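Local coordinates for hypothetical protein Atu0120 (Agrobacterium tumefaciens, PDB 2I6H) that is of unknown function, an all-helical bacterial protein of the DUF924 family that crystallised with calcium ions bound, at residues S140-C152 / A166-F179. Sequence-based numbering, arbitrary orientation.
Sequences SHAEDIAAQQRAC and AEEHRDIVERFGRF
Ser-140 sets its CB over one face of the His-169 imidazole, a CH-pi contact 4.2 Å from CB to the ring centroid, while the His-169 ND1 bonds back to His-165 O. On the Phe-179 ring, Val-173 CG2 covers one face near the rim and Ser-140 O sits at the edge, 3.4 Å from CZ. The Arg-170 guanidinium meets Cys-152 SG at its edge, and its NE and NH2 both hold Glu-167 OE1 in a side-on salt bridge. In the conformer modelled here, NH1 pairs with Glu-174 OE1, completing a salt-bridge network along one side of the helix pair, and Gln-149 NE2 gives a nearly straight bond to Glu-174 OE2, 2.9 Å; a second conformer of Glu-174 makes both provisional.

Between these lies the buried Gln-148. Bent at chi2 (-64°), its chain turns the amide back toward residues 140-142, where NE2 donates to both Ser-140 O and Ala-142 O, the two acceptors lying in the amide plane. Its OE1 accepts from a water that also donates to Ala-166 O and accepts from Ser-140 OG, so both ends of the amide are satisfied and its rotation is fixed. In the loop before this helix, Glu-143 OE2 receives Phe-179 N at 2.7 Å, from above the carboxylate plane, while OE1 forms a salt bridge with Arg-188.

Segments 145-152 and 166-176, parts of helices 145-155 and 160-176, run antiparallel (160°), their axes 8.9 Å apart at closest approach. Asp-144 N-caps the first in its modelled conformer, beside the C-terminal end of the second, where Gly-177 leaves helical geometry with positive phi: an antiparallel helical hairpin within this all-helical DUF924 protein.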
loop_
_atom_site.group_PDB
_atom_site.type_symbol
_atom_site.label_atom_id
_atom_site.label_comp_id
_atom_site.label_asym_id
_atom_site.label_seq_id
_atom_site.Cartn_x
_atom_site.Cartn_y
_atom_site.Cartn_z
ATOM N N SER A 140 6.686 11.953 5.121
ATOM C CA SER A 140 5.343 11.978 4.531
ATOM C C SER A 140 4.347 12.731 5.420
ATOM O O SER A 140 3.346 13.279 4.942
ATOM C CB SER A 140 4.854 10.546 4.303
ATOM O OG SER A 140 5.466 10.023 3.134
ATOM N N HIS A 141 4.602 12.732 6.726
ATOM C CA HIS A 141 3.668 13.339 7.684
ATOM C C HIS A 141 3.912 14.813 7.946
ATOM O O HIS A 141 3.112 15.451 8.621
ATOM C CB HIS A 141 3.669 12.540 9.013
ATOM C CG HIS A 141 3.157 11.138 8.864
ATOM N ND1 HIS A 141 3.603 10.097 9.645
ATOM C CD2 HIS A 141 2.230 10.611 8.022
ATOM C CE1 HIS A 141 2.987 8.980 9.279
ATOM N NE2 HIS A 141 2.140 9.263 8.304
ATOM N N ALA A 142 4.974 15.360 7.371
ATOM C CA ALA A 142 5.316 16.781 7.576
ATOM C C ALA A 142 4.615 17.686 6.563
ATOM O O ALA A 142 4.548 17.366 5.354
ATOM C CB ALA A 142 6.843 16.966 7.513
ATOM N N GLU A 143 4.113 18.828 7.046
ATOM C CA GLU A 143 3.477 19.806 6.160
ATOM C C GLU A 143 4.536 20.760 5.608
ATOM O O GLU A 143 4.568 21.922 5.977
ATOM C CB GLU A 143 2.368 20.549 6.915
ATOM C CG GLU A 143 1.244 19.626 7.315
ATOM C CD GLU A 143 0.061 20.341 7.983
ATOM O OE1 GLU A 143 0.264 21.280 8.815
ATOM O OE2 GLU A 143 -1.083 19.946 7.685
ATOM N N ASP A 144 5.431 20.235 4.774
ATOM C CA ASP A 144 6.432 21.053 4.090
ATOM C C ASP A 144 6.977 20.294 2.914
ATOM O O ASP A 144 7.138 19.087 2.894
ATOM C CB ASP A 144 7.581 21.565 4.968
ATOM C CG ASP A 144 8.509 20.462 5.422
ATOM O OD1 ASP A 144 8.146 19.781 6.398
ATOM O OD2 ASP A 144 9.597 20.288 4.819
ATOM N N ILE A 145 7.152 21.071 1.854
ATOM C CA ILE A 145 7.474 20.537 0.547
ATOM C C ILE A 145 8.795 19.814 0.511
ATOM O O ILE A 145 8.892 18.753 -0.105
ATOM C CB ILE A 145 7.352 21.681 -0.507
ATOM C CG1 ILE A 145 5.894 22.161 -0.503
ATOM C CG2 ILE A 145 7.855 21.259 -1.865
ATOM C CD1 ILE A 145 5.698 23.599 -0.957
ATOM N N ALA A 146 9.816 20.354 1.194
ATOM C CA ALA A 146 11.140 19.695 1.199
ATOM C C ALA A 146 11.001 18.273 1.755
ATOM O O ALA A 146 11.522 17.325 1.160
ATOM C CB ALA A 146 12.128 20.470 2.058
ATOM N N ALA A 147 10.304 18.149 2.893
ATOM C CA ALA A 147 10.087 16.842 3.524
ATOM C C ALA A 147 9.373 15.891 2.581
ATOM O O ALA A 147 9.737 14.718 2.454
ATOM C CB ALA A 147 9.280 17.012 4.785
ATOM N N GLN A 148 8.362 16.389 1.889
ATOM C CA GLN A 148 7.609 15.519 0.967
ATOM C C GLN A 148 8.459 14.998 -0.181
ATOM O O GLN A 148 8.345 13.837 -0.568
ATOM C CB GLN A 148 6.402 16.267 0.423
ATOM C CG GLN A 148 5.336 16.567 1.503
ATOM C CD GLN A 148 4.709 15.308 2.080
ATOM O OE1 GLN A 148 4.545 14.303 1.392
ATOM N NE2 GLN A 148 4.341 15.368 3.347
ATOM N N GLN A 149 9.275 15.879 -0.761
ATOM C CA GLN A 149 10.143 15.484 -1.865
ATOM C C GLN A 149 11.151 14.477 -1.364
ATOM O O GLN A 149 11.439 13.498 -2.057
ATOM C CB GLN A 149 10.802 16.721 -2.467
ATOM C CG GLN A 149 9.713 17.612 -3.042
ATOM C CD GLN A 149 10.257 18.577 -4.014
ATOM O OE1 GLN A 149 11.479 18.773 -4.084
ATOM N NE2 GLN A 149 9.367 19.224 -4.763
ATOM N N ARG A 150 11.658 14.703 -0.156
ATOM C CA ARG A 150 12.565 13.752 0.468
ATOM C C ARG A 150 11.897 12.387 0.685
ATOM O O ARG A 150 12.510 11.347 0.389
ATOM C CB ARG A 150 13.089 14.287 1.787
ATOM C CG ARG A 150 14.219 13.461 2.335
ATOM C CD ARG A 150 14.761 14.056 3.629
ATOM N NE ARG A 150 15.965 13.323 4.009
ATOM C CZ ARG A 150 16.647 13.550 5.120
ATOM N NH1 ARG A 150 16.244 14.478 5.964
ATOM N NH2 ARG A 150 17.751 12.847 5.369
ATOM N N ALA A 151 10.643 12.394 1.154
ATOM C CA ALA A 151 9.881 11.143 1.309
ATOM C C ALA A 151 9.771 10.377 -0.002
ATOM O O ALA A 151 9.970 9.153 -0.014
ATOM C CB ALA A 151 8.450 11.427 1.846
ATOM N N CYS A 152 9.445 11.077 -1.091
ATOM C CA CYS A 152 9.311 10.388 -2.387
ATOM C C CYS A 152 10.664 9.778 -2.840
ATOM O O CYS A 152 10.712 8.634 -3.318
ATOM C CB CYS A 152 8.667 11.305 -3.439
ATOM S SG CYS A 152 6.950 11.708 -3.006
ATOM N N ALA A 166 3.756 7.656 -0.659
ATOM C CA ALA A 166 4.586 8.881 -0.528
ATOM C C ALA A 166 4.122 9.968 -1.521
ATOM O O ALA A 166 4.071 11.159 -1.184
ATOM C CB ALA A 166 6.072 8.542 -0.748
ATOM N N GLU A 167 3.755 9.549 -2.727
ATOM C CA GLU A 167 3.315 10.477 -3.763
ATOM C C GLU A 167 1.937 11.044 -3.451
ATOM O O GLU A 167 1.697 12.231 -3.699
ATOM C CB GLU A 167 3.328 9.816 -5.149
ATOM C CG GLU A 167 4.724 9.523 -5.673
ATOM C CD GLU A 167 5.573 10.772 -6.020
ATOM O OE1 GLU A 167 5.064 11.924 -6.024
ATOM O OE2 GLU A 167 6.783 10.578 -6.279
ATOM N N GLU A 168 1.061 10.212 -2.872
ATOM C CA GLU A 168 -0.273 10.649 -2.403
ATOM C C GLU A 168 -0.145 11.804 -1.402
ATOM O O GLU A 168 -0.870 12.819 -1.480
ATOM C CB GLU A 168 -0.983 9.499 -1.689
ATOM C CG GLU A 168 -1.482 8.375 -2.605
ATOM C CD GLU A 168 -2.676 8.796 -3.436
ATOM O OE1 GLU A 168 -3.797 8.914 -2.883
ATOM O OE2 GLU A 168 -2.488 9.007 -4.642
ATOM N N HIS A 169 0.777 11.644 -0.450
ATOM C CA HIS A 169 0.975 12.670 0.555
ATOM C C HIS A 169 1.565 13.924 -0.085
ATOM O O HIS A 169 1.108 15.031 0.230
ATOM C CB HIS A 169 1.895 12.164 1.686
ATOM C CG HIS A 169 1.222 11.212 2.646
ATOM N ND1 HIS A 169 0.971 9.884 2.348
ATOM C CD2 HIS A 169 0.778 11.402 3.914
ATOM C CE1 HIS A 169 0.403 9.301 3.391
ATOM N NE2 HIS A 169 0.280 10.200 4.358
ATOM N N ARG A 170 2.574 13.760 -0.948
ATOM C CA ARG A 170 3.250 14.928 -1.573
ATOM C C ARG A 170 2.265 15.769 -2.375
ATOM O O ARG A 170 2.316 16.997 -2.326
ATOM C CB ARG A 170 4.429 14.501 -2.437
ATOM C CG ARG A 170 5.123 15.689 -3.150
ATOM C CD ARG A 170 6.431 15.301 -3.817
ATOM N NE ARG A 170 6.248 14.476 -5.013
ATOM C CZ ARG A 170 6.115 14.966 -6.239
ATOM N NH1 ARG A 170 6.109 16.294 -6.449
ATOM N NH2 ARG A 170 5.984 14.127 -7.264
ATOM N N ASP A 171 1.322 15.116 -3.050
ATOM C CA ASP A 171 0.369 15.856 -3.883
ATOM C C ASP A 171 -0.494 16.805 -3.055
ATOM O O ASP A 171 -0.746 17.913 -3.500
ATOM C CB ASP A 171 -0.548 14.906 -4.626
ATOM C CG ASP A 171 0.151 14.227 -5.804
ATOM O OD1 ASP A 171 1.213 14.719 -6.287
ATOM O OD2 ASP A 171 -0.364 13.188 -6.243
ATOM N N ILE A 172 -0.953 16.349 -1.876
ATOM C CA ILE A 172 -1.783 17.179 -1.010
ATOM C C ILE A 172 -1.000 18.407 -0.533
ATOM O O ILE A 172 -1.505 19.544 -0.589
ATOM C CB ILE A 172 -2.345 16.364 0.190
ATOM C CG1 ILE A 172 -3.127 15.136 -0.305
ATOM C CG2 ILE A 172 -3.232 17.236 1.072
ATOM C CD1 ILE A 172 -3.344 14.094 0.801
ATOM N N VAL A 173 0.223 18.179 -0.057
ATOM C CA VAL A 173 1.053 19.260 0.453
ATOM C C VAL A 173 1.466 20.234 -0.661
ATOM O O VAL A 173 1.487 21.453 -0.441
ATOM C CB VAL A 173 2.257 18.724 1.250
ATOM C CG1 VAL A 173 3.238 19.845 1.656
ATOM C CG2 VAL A 173 1.751 18.024 2.526
ATOM N N GLU A 174 1.796 19.739 -1.849
ATOM C CA GLU A 174 2.188 20.662 -2.913
ATOM C C GLU A 174 0.977 21.495 -3.366
ATOM O O GLU A 174 1.125 22.626 -3.804
ATOM C CB GLU A 174 2.948 19.938 -4.037
ATOM C CG GLU A 174 4.394 19.581 -3.616
ATOM C CD GLU A 174 5.196 18.892 -4.712
ATOM O OE1 GLU A 174 4.593 18.193 -5.544
ATOM O OE2 GLU A 174 6.439 19.014 -4.738
ATOM N N ARG A 175 -0.230 20.953 -3.174
ATOM C CA ARG A 175 -1.453 21.633 -3.569
ATOM C C ARG A 175 -1.927 22.656 -2.523
ATOM O O ARG A 175 -2.310 23.770 -2.881
ATOM C CB ARG A 175 -2.537 20.602 -3.873
ATOM C CG ARG A 175 -3.888 21.176 -4.201
ATOM C CD ARG A 175 -4.717 20.156 -4.983
ATOM N NE ARG A 175 -6.090 20.619 -5.142
ATOM C CZ ARG A 175 -7.165 19.828 -5.171
ATOM N NH1 ARG A 175 -7.044 18.498 -5.048
ATOM N NH2 ARG A 175 -8.368 20.379 -5.319
ATOM N N PHE A 176 -1.848 22.307 -1.246
ATOM C CA PHE A 176 -2.417 23.142 -0.180
ATOM C C PHE A 176 -1.408 23.741 0.781
ATOM O O PHE A 176 -1.763 24.633 1.601
ATOM C CB PHE A 176 -3.457 22.330 0.612
ATOM C CG PHE A 176 -4.600 21.871 -0.226
ATOM C CD1 PHE A 176 -5.439 22.813 -0.855
ATOM C CD2 PHE A 176 -4.843 20.502 -0.419
ATOM C CE1 PHE A 176 -6.515 22.399 -1.658
ATOM C CE2 PHE A 176 -5.926 20.075 -1.216
ATOM C CZ PHE A 176 -6.760 21.028 -1.833
ATOM N N GLY A 177 -0.184 23.220 0.758
ATOM C CA GLY A 177 0.833 23.552 1.762
ATOM C C GLY A 177 0.644 22.876 3.135
ATOM O O GLY A 177 1.445 23.074 4.056
ATOM N N ARG A 178 -0.363 22.014 3.237
ATOM C CA ARG A 178 -0.727 21.345 4.493
ATOM C C ARG A 178 -1.783 20.272 4.210
ATOM O O ARG A 178 -2.288 20.160 3.078
ATOM C CB ARG A 178 -1.290 22.394 5.476
ATOM C CG ARG A 178 -2.596 23.030 5.000
ATOM C CD ARG A 178 -2.974 24.256 5.868
ATOM N NE ARG A 178 -4.289 24.795 5.504
ATOM C CZ ARG A 178 -4.860 25.824 6.147
ATOM N NH1 ARG A 178 -4.230 26.433 7.148
ATOM N NH2 ARG A 178 -6.064 26.229 5.803
ATOM N N PHE A 179 -2.145 19.506 5.244
ATOM C CA PHE A 179 -3.177 18.482 5.127
ATOM C C PHE A 179 -4.475 19.068 5.627
ATOM O O PHE A 179 -4.639 19.265 6.847
ATOM C CB PHE A 179 -2.794 17.252 5.954
ATOM C CG PHE A 179 -1.613 16.522 5.395
ATOM C CD1 PHE A 179 -1.732 15.761 4.225
ATOM C CD2 PHE A 179 -0.381 16.598 6.038
ATOM C CE1 PHE A 179 -0.589 15.085 3.701
ATOM C CE2 PHE A 179 0.746 15.931 5.537
ATOM C CZ PHE A 179 0.644 15.178 4.379
HETATM O O HOH W 1 5.321 11.731 1.071
HETATM O O HOH W 2 3.681 24.325 3.803
#